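Long-range contacts in uncharacterized protein (Mycobacterium tuberculosis, PDB 3KFW), which is of unknown function but is probably a PaaX-like transcriptional repressor that binds DNA through a helix-turn-helix part: residues H112-G116 and L129-E134; W164-H169 and D209-L215. One frame throughout, in Å; residues are numbered along the deposited sequence.

Interaction 1 (112-116 with 129-134) lies in the central Cas2-like part of the chain, where the loop after helix 100-112 meets the loop leading to strand 141-147. Interaction 2 (164-169 with 209-215) belongs to the helical C-terminal part and joins helix 161-177 to the start of helix 212-234. They follow one another along the chain, the first closing before the second opens. Their centres are 22 Å apart and their nearest atoms about 8 Å, so they do not touch. One link between the two regions runs through Arg114 of interaction 1, which hydrogen-bonds to Leu196 O; Leu196 follows helix 181-195, whose His194 packs on both Trp164 and Leu215 of interaction 2.

Interaction 1: residues H112-G116 and L129-E134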
ATOM      1  N   HIS A 112      10.335   7.919  16.185  1.00 30.71           N
ATOM      2  CA  HIS A 112      10.782   8.016  17.570  1.00 31.17           C
ATOM      3  C   HIS A 112      11.428   6.737  18.128  1.00 30.37           C
ATOM      4  O   HIS A 112      12.353   6.803  18.922  1.00 31.05           O
ATOM      5  CB  HIS A 112       9.614   8.466  18.482  1.00 30.50           C
ATOM      6  CG  HIS A 112      10.004   8.643  19.924  1.00 33.36           C
ATOM      7  ND1 HIS A 112      10.549   9.817  20.413  1.00 37.41           N
ATOM      8  CD2 HIS A 112       9.908   7.805  20.990  1.00 35.40           C
ATOM      9  CE1 HIS A 112      10.772   9.696  21.714  1.00 35.65           C
ATOM     10  NE2 HIS A 112      10.397   8.483  22.088  1.00 35.42           N
ATOM     11  N   LYS A 113      10.898   5.586  17.765  1.00 30.33           N
ATOM     12  CA  LYS A 113      11.494   4.312  18.179  1.00 30.38           C
ATOM     13  C   LYS A 113      12.554   3.825  17.176  1.00 30.34           C
ATOM     14  O   LYS A 113      13.001   2.690  17.250  1.00 30.62           O
ATOM     15  CB  LYS A 113      10.398   3.271  18.264  1.00 30.39           C
ATOM     16  CG  LYS A 113       9.418   3.553  19.340  1.00 30.27           C
ATOM     17  CD  LYS A 113       8.347   2.491  19.322  1.00 32.52           C
ATOM     18  CE  LYS A 113       7.264   2.834  20.377  1.00 34.18           C
ATOM     19  NZ  LYS A 113       7.656   2.254  21.669  1.00 33.67           N
ATOM     20  N   ARG A 114      12.874   4.676  16.186  1.00 30.18           N
ATOM     21  CA  ARG A 114      13.993   4.498  15.263  1.00 29.41           C
ATOM     22  C   ARG A 114      13.851   3.266  14.392  1.00 28.78           C
ATOM     23  O   ARG A 114      14.800   2.506  14.202  1.00 29.02           O
ATOM     24  CB  ARG A 114      15.319   4.587  16.026  1.00 29.67           C
ATOM     25  CG  ARG A 114      15.293   5.866  16.859  1.00 32.00           C
ATOM     26  CD  ARG A 114      16.443   6.010  17.777  1.00 37.10           C
ATOM     27  NE  ARG A 114      16.549   7.421  18.104  1.00 38.28           N
ATOM     28  CZ  ARG A 114      16.813   7.856  19.314  1.00 41.29           C
ATOM     29  NH1 ARG A 114      16.980   6.966  20.292  1.00 41.07           N
ATOM     30  NH2 ARG A 114      16.873   9.165  19.557  1.00 41.34           N
ATOM     31  N   PHE A 115      12.624   3.088  13.888  1.00 27.94           N
ATOM     32  CA  PHE A 115      12.311   2.154  12.815  1.00 27.31           C
ATOM     33  C   PHE A 115      12.433   2.864  11.473  1.00 27.42           C
ATOM     34  O   PHE A 115      12.187   4.057  11.399  1.00 26.90           O
ATOM     35  CB  PHE A 115      10.902   1.577  13.004  1.00 26.60           C
ATOM     36  CG  PHE A 115      10.842   0.497  14.063  1.00 23.10           C
ATOM     37  CD1 PHE A 115      10.832   0.827  15.420  1.00 20.88           C
ATOM     38  CD2 PHE A 115      10.789  -0.828  13.711  1.00 17.98           C
ATOM     39  CE1 PHE A 115      10.794  -0.149  16.388  1.00 18.20           C
ATOM     40  CE2 PHE A 115      10.746  -1.812  14.687  1.00 16.95           C
ATOM     41  CZ  PHE A 115      10.769  -1.475  16.015  1.00 16.77           C
ATOM     42  N   GLY A 116      12.878   2.139  10.444  1.00 27.24           N
ATOM     43  CA  GLY A 116      12.891   2.657   9.076  1.00 27.07           C
ATOM     44  C   GLY A 116      11.798   1.984   8.250  1.00 27.26           C
ATOM     45  O   GLY A 116      11.422   0.835   8.464  1.00 27.07           O
ATOM     46  N   LEU A 129      18.077  -2.393  20.096  1.00 33.85           N
ATOM     47  CA  LEU A 129      17.194  -1.651  21.005  1.00 35.16           C
ATOM     48  C   LEU A 129      16.064  -2.560  21.489  1.00 36.59           C
ATOM     49  O   LEU A 129      15.531  -3.347  20.692  1.00 36.95           O
ATOM     50  CB  LEU A 129      16.541  -0.455  20.288  1.00 34.64           C
ATOM     51  CG  LEU A 129      17.382   0.722  19.794  1.00 33.86           C
ATOM     52  CD1 LEU A 129      16.475   1.822  19.255  1.00 28.69           C
ATOM     53  CD2 LEU A 129      18.314   1.239  20.933  1.00 33.64           C
ATOM     54  N   ASP A 130      15.716  -2.431  22.780  1.00 38.20           N
ATOM     55  CA  ASP A 130      14.599  -3.125  23.460  1.00 39.84           C
ATOM     56  C   ASP A 130      13.202  -2.568  23.104  1.00 41.20           C
ATOM     57  O   ASP A 130      12.600  -1.817  23.916  1.00 41.64           O
ATOM     58  CB  ASP A 130      14.748  -2.948  24.983  1.00 39.72           C
ATOM     59  CG  ASP A 130      15.512  -4.075  25.667  1.00 40.35           C
ATOM     60  OD1 ASP A 130      16.059  -3.812  26.762  1.00 38.46           O
ATOM     61  OD2 ASP A 130      15.553  -5.215  25.144  1.00 42.44           O
ATOM     62  N   LEU A 131      12.667  -2.944  21.942  1.00 42.12           N
ATOM     63  CA  LEU A 131      11.308  -2.545  21.547  1.00 43.67           C
ATOM     64  C   LEU A 131      10.259  -2.799  22.637  1.00 44.87           C
ATOM     65  O   LEU A 131      10.036  -3.931  23.062  1.00 45.26           O
ATOM     66  CB  LEU A 131      10.862  -3.269  20.268  1.00 43.63           C
ATOM     67  CG  LEU A 131       9.360  -3.287  19.911  1.00 43.22           C
ATOM     68  CD1 LEU A 131       8.929  -2.064  19.103  1.00 40.98           C
ATOM     69  CD2 LEU A 131       8.974  -4.587  19.208  1.00 42.45           C
ATOM     70  N   ASP A 132       9.611  -1.743  23.090  1.00 45.93           N
ATOM     71  CA  ASP A 132       8.402  -1.955  23.821  1.00 47.31           C
ATOM     72  C   ASP A 132       7.312  -1.280  23.020  1.00 48.11           C
ATOM     73  O   ASP A 132       7.430  -0.103  22.672  1.00 48.48           O
ATOM     74  CB  ASP A 132       8.503  -1.395  25.233  1.00 47.35           C
ATOM     75  CG  ASP A 132       7.700  -2.215  26.234  1.00 48.57           C
ATOM     76  OD1 ASP A 132       6.506  -2.485  25.964  1.00 49.76           O
ATOM     77  OD2 ASP A 132       8.261  -2.599  27.290  1.00 48.62           O
ATOM     78  N   LEU A 133       6.264  -2.029  22.693  1.00 48.65           N
ATOM     79  CA  LEU A 133       5.154  -1.465  21.940  1.00 49.32           C
ATOM     80  C   LEU A 133       4.302  -0.536  22.809  1.00 49.73           C
ATOM     81  O   LEU A 133       3.832  -0.955  23.858  1.00 50.22           O
ATOM     82  CB  LEU A 133       4.325  -2.584  21.312  1.00 49.23           C
ATOM     83  CG  LEU A 133       4.823  -2.897  19.899  1.00 49.15           C
ATOM     84  CD1 LEU A 133       4.409  -4.318  19.416  1.00 48.11           C
ATOM     85  CD2 LEU A 133       4.357  -1.776  18.962  1.00 47.03           C
ATOM     86  N   GLU A 134       4.103   0.710  22.364  1.00 50.17           N
ATOM     87  CA  GLU A 134       3.525   1.775  23.208  1.00 50.66           C
ATOM     88  C   GLU A 134       2.018   1.622  23.551  1.00 50.48           C
ATOM     89  O   GLU A 134       1.202   2.519  23.310  1.00 50.41           O
ATOM     90  CB  GLU A 134       3.928   3.200  22.711  1.00 50.75           C
ATOM     91  CG  GLU A 134       3.241   3.740  21.426  1.00 52.48           C
ATOM     92  CD  GLU A 134       2.402   5.019  21.650  1.00 55.10           C
ATOM     93  OE1 GLU A 134       1.352   4.961  22.344  1.00 54.44           O
ATOM     94  OE2 GLU A 134       2.791   6.087  21.107  1.00 56.46           O
TER
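Phe115 and Leu131 make the close-packed end of this contact: the ring brings CZ to 3.6 Å from Leu131 CD1, and CE1 of the same ring lies 3.8 Å from that methyl. The two side chains cross at about a right angle, with the methyl approaching the ring obliquely. Leu131 reaches it because its CG is anti to the backbone N (chi1 164°). Both residues also rest on His89 of strand 88-93, which ties the pair to the sheet. Apart from this pair, Leu129 makes a looser contact at the helix end, its CD1 4.1 Å from Lys113 O and near Arg114 CB.

The turn carrying Phe115 is a Schellman motif that ends helix 100-112. Arg114, with positive phi, is its C' residue, and Phe115 N and Arg114 N bond back to Met110 O and His111 O. From here the chain enters strand 116-119 of the central Cas2-like domain. The guanidinium of Arg114 is engaged elsewhere, bonding to Ala76 O and Leu196 O.

On the more exposed side the partner is a long lysine. Lys113 runs extended until chi4 (-88°) bends its end, and NZ donates to Asp132 O at 2.6 Å, nearly along the C=O axis. Exposed Glu134 crosses the lysine at about a right angle and meets it through CB, 4.0 Å from NZ; its carboxylate stays farther off, with OE2 6.2 Å from Lys113 NZ.

Interaction 2: residues W164-H169 and D209-L215; sequences WTEAGH and DWPGAGL
This is a buried, largely apolar contact in the C-terminal part of the chain, between helix 161-177 and the loop and first turn that open helix 212-234. Its centrepiece is an offset stack of two indoles: the six-membered rings of Trp164 and Trp210 are nearly parallel, 6° between planes, with centroids 4.5 Å apart. With CG anti to the backbone N (chi1 -170°), Trp210 brings its six-membered ring over that of Trp164, although its first side-chain bond points away from the helix. Trp164 is further fixed by NE1, which bonds to Thr197 OG1, and by stacking with His194.

Pro211 packs next to the stack. Its CG lies 3.7 Å from Trp164 CZ3 and 3.6 Å from Thr165 O, and it also packs against the CA of Gly168, where the absence of a side chain lets the proline ring and Leu215 come close to the helix backbone. Leu215 CD1 touches Trp164 CH2 at 3.8 Å.

At the exposed side His169 makes the contact's hydrogen bond: NE2 donates to Asp209 O at 3.0 Å, a bent bond (146° at the hydrogen) with the oxygen tilted out of the ring plane. One face of the same imidazole takes Pro211 CB in a CH-pi contact, 4.1 Å from the ring centroid. Buried Thr165 lays its CG2 methyl across Asp209, 3.4 Å from Asp209 O, while OG1 bonds back to Leu161 O.

The arrangement is that of a proline N-cap, Pro211, starting helix 212-234 and packed on helix 161-177, consistent with the PaaX-like C-terminal family.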
ATOM      1  N   TRP A 164      23.054  11.081   6.248  1.00 29.50           N
ATOM      2  CA  TRP A 164      23.044  11.367   7.666  1.00 30.70           C
ATOM      3  C   TRP A 164      24.474  11.559   8.157  1.00 30.61           C
ATOM      4  O   TRP A 164      24.706  12.343   9.066  1.00 30.79           O
ATOM      5  CB  TRP A 164      22.439  10.213   8.436  1.00 30.80           C
ATOM      6  CG  TRP A 164      22.123  10.503   9.908  1.00 31.36           C
ATOM      7  CD1 TRP A 164      20.872  10.845  10.458  1.00 26.08           C
ATOM      8  CD2 TRP A 164      23.038  10.395  11.025  1.00 29.74           C
ATOM      9  NE1 TRP A 164      21.005  10.992  11.845  1.00 29.04           N
ATOM     10  CE2 TRP A 164      22.312  10.723  12.208  1.00 27.89           C
ATOM     11  CE3 TRP A 164      24.398  10.097  11.134  1.00 31.67           C
ATOM     12  CZ2 TRP A 164      22.904  10.728  13.457  1.00 27.52           C
ATOM     13  CZ3 TRP A 164      25.000  10.106  12.410  1.00 30.71           C
ATOM     14  CH2 TRP A 164      24.246  10.420  13.550  1.00 28.10           C
ATOM     15  N   THR A 165      25.380  10.781   7.562  1.00 29.99           N
ATOM     16  CA  THR A 165      26.836  10.880   7.648  1.00 29.51           C
ATOM     17  C   THR A 165      27.308  12.248   7.150  1.00 30.42           C
ATOM     18  O   THR A 165      27.984  12.957   7.904  1.00 30.82           O
ATOM     19  CB  THR A 165      27.485   9.741   6.767  1.00 29.46           C
ATOM     20  OG1 THR A 165      27.199   8.468   7.364  1.00 28.37           O
ATOM     21  CG2 THR A 165      29.017   9.926   6.539  1.00 26.69           C
ATOM     22  N   GLU A 166      26.953  12.625   5.910  1.00 30.13           N
ATOM     23  CA  GLU A 166      27.300  13.957   5.383  1.00 31.49           C
ATOM     24  C   GLU A 166      26.808  15.110   6.288  1.00 31.18           C
ATOM     25  O   GLU A 166      27.548  16.075   6.529  1.00 31.91           O
ATOM     26  CB  GLU A 166      26.808  14.154   3.938  1.00 31.65           C
ATOM     27  CG  GLU A 166      27.281  15.486   3.262  1.00 37.70           C
ATOM     28  CD  GLU A 166      27.472  15.379   1.706  1.00 47.31           C
ATOM     29  OE1 GLU A 166      28.645  15.211   1.227  1.00 49.71           O
ATOM     30  OE2 GLU A 166      26.448  15.446   0.961  1.00 46.79           O
ATOM     31  N   ALA A 167      25.590  14.992   6.817  1.00 30.63           N
ATOM     32  CA  ALA A 167      25.008  16.053   7.680  1.00 30.60           C
ATOM     33  C   ALA A 167      25.714  16.127   8.989  1.00 29.97           C
ATOM     34  O   ALA A 167      25.822  17.219   9.550  1.00 29.52           O
ATOM     35  CB  ALA A 167      23.497  15.883   7.915  1.00 29.99           C
ATOM     36  N   GLY A 168      26.216  14.978   9.454  1.00 29.65           N
ATOM     37  CA  GLY A 168      26.876  14.908  10.754  1.00 29.56           C
ATOM     38  C   GLY A 168      28.253  15.578  10.710  1.00 29.60           C
ATOM     39  O   GLY A 168      28.571  16.410  11.545  1.00 29.97           O
ATOM     40  N   HIS A 169      29.071  15.183   9.744  1.00 29.85           N
ATOM     41  CA  HIS A 169      30.334  15.843   9.444  1.00 29.60           C
ATOM     42  C   HIS A 169      30.153  17.341   9.254  1.00 28.88           C
ATOM     43  O   HIS A 169      30.955  18.081   9.765  1.00 29.27           O
ATOM     44  CB  HIS A 169      31.038  15.167   8.228  1.00 28.79           C
ATOM     45  CG  HIS A 169      31.592  13.828   8.575  1.00 32.12           C
ATOM     46  ND1 HIS A 169      32.428  13.630   9.669  1.00 34.14           N
ATOM     47  CD2 HIS A 169      31.417  12.609   8.012  1.00 33.66           C
ATOM     48  CE1 HIS A 169      32.735  12.348   9.762  1.00 32.05           C
ATOM     49  NE2 HIS A 169      32.127  11.708   8.774  1.00 37.00           N
ATOM     50  N   ASP A 209      33.022   5.758   8.179  1.00 30.27           N
ATOM     51  CA  ASP A 209      32.902   7.208   8.241  1.00 29.37           C
ATOM     52  C   ASP A 209      31.632   7.653   9.018  1.00 29.17           C
ATOM     53  O   ASP A 209      31.229   8.797   8.910  1.00 29.17           O
ATOM     54  CB  ASP A 209      33.020   7.882   6.862  1.00 28.61           C
ATOM     55  CG  ASP A 209      31.896   7.481   5.890  1.00 30.76           C
ATOM     56  OD1 ASP A 209      31.242   6.423   6.137  1.00 28.60           O
ATOM     57  OD2 ASP A 209      31.664   8.235   4.877  1.00 28.93           O
ATOM     58  N   TRP A 210      31.049   6.769   9.825  1.00 28.50           N
ATOM     59  CA  TRP A 210      29.898   7.129  10.638  1.00 30.41           C
ATOM     60  C   TRP A 210      30.271   8.190  11.741  1.00 31.31           C
ATOM     61  O   TRP A 210      31.157   7.924  12.570  1.00 31.69           O
ATOM     62  CB  TRP A 210      29.327   5.859  11.280  1.00 29.86           C
ATOM     63  CG  TRP A 210      28.024   6.093  11.937  1.00 31.23           C
ATOM     64  CD1 TRP A 210      27.793   6.198  13.282  1.00 29.07           C
ATOM     65  CD2 TRP A 210      26.731   6.264  11.288  1.00 28.57           C
ATOM     66  NE1 TRP A 210      26.448   6.422  13.509  1.00 29.17           N
ATOM     67  CE2 TRP A 210      25.773   6.476  12.322  1.00 27.37           C
ATOM     68  CE3 TRP A 210      26.305   6.275   9.948  1.00 25.61           C
ATOM     69  CZ2 TRP A 210      24.416   6.681  12.062  1.00 27.61           C
ATOM     70  CZ3 TRP A 210      24.957   6.480   9.668  1.00 25.94           C
ATOM     71  CH2 TRP A 210      24.017   6.679  10.723  1.00 29.40           C
ATOM     72  N   PRO A 211      29.618   9.381  11.735  1.00 31.52           N
ATOM     73  CA  PRO A 211      29.928  10.481  12.693  1.00 31.99           C
ATOM     74  C   PRO A 211      29.256  10.425  14.095  1.00 32.17           C
ATOM     75  O   PRO A 211      29.372  11.376  14.842  1.00 32.76           O
ATOM     76  CB  PRO A 211      29.452  11.755  11.942  1.00 31.95           C
ATOM     77  CG  PRO A 211      28.273  11.282  11.122  1.00 31.11           C
ATOM     78  CD  PRO A 211      28.596   9.799  10.744  1.00 31.49           C
ATOM     79  N   GLY A 212      28.602   9.324  14.460  1.00 33.03           N
ATOM     80  CA  GLY A 212      27.854   9.210  15.735  1.00 33.15           C
ATOM     81  C   GLY A 212      28.658   9.526  16.984  1.00 33.96           C
ATOM     82  O   GLY A 212      28.275  10.405  17.779  1.00 36.01           O
ATOM     83  N   ALA A 213      29.772   8.827  17.153  1.00 33.01           N
ATOM     84  CA  ALA A 213      30.673   8.989  18.300  1.00 32.39           C
ATOM     85  C   ALA A 213      31.290  10.403  18.387  1.00 32.94           C
ATOM     86  O   ALA A 213      31.405  10.997  19.502  1.00 31.67           O
ATOM     87  CB  ALA A 213      31.758   7.928  18.266  1.00 29.92           C
ATOM     88  N   GLY A 214      31.697  10.915  17.213  1.00 33.09           N
ATOM     89  CA  GLY A 214      32.185  12.284  17.069  1.00 33.27           C
ATOM     90  C   GLY A 214      31.114  13.258  17.540  1.00 34.03           C
ATOM     91  O   GLY A 214      31.414  14.208  18.274  1.00 33.69           O
ATOM     92  N   LEU A 215      29.857  13.025  17.137  1.00 34.08           N
ATOM     93  CA  LEU A 215      28.767  13.957  17.494  1.00 34.32           C
ATOM     94  C   LEU A 215      28.435  13.909  19.002  1.00 34.09           C
ATOM     95  O   LEU A 215      28.301  14.937  19.623  1.00 35.04           O
ATOM     96  CB  LEU A 215      27.534  13.747  16.615  1.00 34.35           C
ATOM     97  CG  LEU A 215      27.573  14.154  15.119  1.00 33.62           C
ATOM     98  CD1 LEU A 215      26.546  13.382  14.305  1.00 27.42           C
ATOM     99  CD2 LEU A 215      27.371  15.640  14.905  1.00 32.80           C
TER